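Local coordinates for protein Old Yellow Enzyme (Pichia, PDB 6AGZ) that probably catalyses the asymmetric reduction of activated carbon-carbon double bonds in enone compounds, using bound flavin mononucleotide as its redox cofactor, at residues L193-I198 with Q247-V252. Sequence-based numbering, arbitrary orientation.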
# COMPACT_ATOMS: atom_id res chain seq x y z
N LEU A 193 6.76 -11.76 -18.29
CA LEU A 193 5.45 -12.40 -18.39
C LEU A 193 4.60 -12.22 -17.14
O LEU A 193 3.46 -11.75 -17.20
CB LEU A 193 5.61 -13.89 -18.70
CG LEU A 193 4.25 -14.58 -18.91
CD1 LEU A 193 3.67 -14.24 -20.27
CD2 LEU A 193 4.35 -16.09 -18.72
N LEU A 194 5.14 -12.59 -15.98
CA LEU A 194 4.35 -12.53 -14.75
C LEU A 194 3.96 -11.09 -14.42
O LEU A 194 2.82 -10.82 -14.03
CB LEU A 194 5.13 -13.16 -13.59
CG LEU A 194 5.73 -14.53 -13.87
CD1 LEU A 194 6.14 -15.16 -12.58
CD2 LEU A 194 4.76 -15.44 -14.61
N ASP A 195 4.90 -10.16 -14.58
CA ASP A 195 4.57 -8.75 -14.42
C ASP A 195 3.48 -8.34 -15.40
O ASP A 195 2.55 -7.60 -15.04
CB ASP A 195 5.82 -7.89 -14.61
CG ASP A 195 5.65 -6.49 -14.03
OD1 ASP A 195 4.96 -6.35 -13.00
OD2 ASP A 195 6.22 -5.54 -14.61
N GLN A 196 3.56 -8.82 -16.65
CA GLN A 196 2.52 -8.54 -17.63
C GLN A 196 1.16 -9.00 -17.13
O GLN A 196 0.14 -8.32 -17.34
CB GLN A 196 2.85 -9.21 -18.96
CG GLN A 196 4.12 -8.71 -19.62
CD GLN A 196 4.65 -9.67 -20.66
OE1 GLN A 196 3.89 -10.43 -21.27
NE2 GLN A 196 5.96 -9.65 -20.87
N PHE A 197 1.10 -10.16 -16.46
CA PHE A 197 -0.15 -10.58 -15.86
C PHE A 197 -0.55 -9.67 -14.70
O PHE A 197 -1.75 -9.48 -14.46
CB PHE A 197 -0.06 -12.03 -15.39
CG PHE A 197 -0.43 -13.03 -16.45
CD1 PHE A 197 0.50 -13.45 -17.39
CD2 PHE A 197 -1.72 -13.53 -16.52
CE1 PHE A 197 0.16 -14.36 -18.37
CE2 PHE A 197 -2.07 -14.45 -17.50
CZ PHE A 197 -1.13 -14.86 -18.43
N ILE A 198 0.42 -9.11 -13.99
CA ILE A 198 0.10 -8.23 -12.87
C ILE A 198 -0.38 -6.87 -13.34
O ILE A 198 -1.26 -6.26 -12.72
CB ILE A 198 1.33 -8.11 -11.94
CG1 ILE A 198 1.70 -9.47 -11.36
CG2 ILE A 198 1.06 -7.11 -10.82
CD1 ILE A 198 2.99 -9.45 -10.57
N GLN A 247 9.20 -1.67 -20.36
CA GLN A 247 8.45 -2.55 -21.25
C GLN A 247 6.94 -2.44 -21.03
O GLN A 247 6.22 -3.44 -20.94
CB GLN A 247 8.93 -4.00 -21.12
CG GLN A 247 10.28 -4.24 -21.76
CD GLN A 247 10.79 -5.65 -21.55
OE1 GLN A 247 11.50 -6.20 -22.40
NE2 GLN A 247 10.45 -6.24 -20.41
N GLY A 248 6.46 -1.20 -20.94
CA GLY A 248 5.04 -0.93 -20.90
C GLY A 248 4.36 -1.14 -19.56
O GLY A 248 3.13 -1.01 -19.49
N SER A 249 5.10 -1.47 -18.51
CA SER A 249 4.49 -1.60 -17.19
C SER A 249 3.97 -0.25 -16.71
O SER A 249 4.51 0.80 -17.05
CB SER A 249 5.49 -2.18 -16.19
OG SER A 249 5.74 -3.55 -16.46
N GLY A 250 2.91 -0.29 -15.90
CA GLY A 250 2.19 0.93 -15.58
C GLY A 250 2.82 1.77 -14.50
O GLY A 250 2.69 3.00 -14.52
N GLY A 251 3.51 1.15 -13.55
CA GLY A 251 4.04 1.90 -12.42
C GLY A 251 2.94 2.63 -11.69
O GLY A 251 1.80 2.15 -11.57
N VAL A 252 3.26 3.82 -11.18
CA VAL A 252 2.28 4.64 -10.48
C VAL A 252 1.18 5.16 -11.41
O VAL A 252 0.16 5.66 -10.92
CB VAL A 252 2.96 5.84 -9.78
CG1 VAL A 252 3.84 5.35 -8.65
CG2 VAL A 252 3.77 6.65 -10.79
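A single buried hydrogen bond, from S249 to the carboxylate of D195, joins the short helix 193-198, which follows barrel strand 183-187, to the loop 247-252 between strand 236-240 and helix 258-274 of the TIM barrel. The two residues meet almost entirely through their polar ends: S249 OG lies 2.8 Å from D195 OD2 and donates to it, while S249 CB is 3.8 Å from the same oxygen. The hydroxyl comes in from above the carboxylate, 39° out of its plane. D195 reaches across because its CG stands anti to the backbone N (chi1 -162°), which carries the carboxylate off the helix towards the loop. On S249 the OG stands anti to the carbonyl carbon, and this turn sends the hydroxyl across to OD2.

Both oxygens of D195 are engaged. OD2 also accepts the backbone N-H of G191, just ahead of the helix, and OD1 is hydrogen-bonded to NE2 of Q199, whose OE1 in turn takes the N-H of G250. The serine bond is thus backed by an indirect link through Q199, and by a bond between G248 O and T201 OG1. With these donors around it, the buried carboxylate is probably stabilised as the anion. Replacing D195 by alanine would probably cost S249 OG its main acceptor, G191 N its bond to OD2 and Q199 NE2 its carboxylate partner.

The flavin mononucleotide lies about 10 Å from the D195 side chain. D195 and I198 pack on F262 of helix 258-274, whereas L194 and F197 lean on L219 of helix 218-231, so the short helix after strand 183-187 touches both helices, beside the loop that follows strand 236-240.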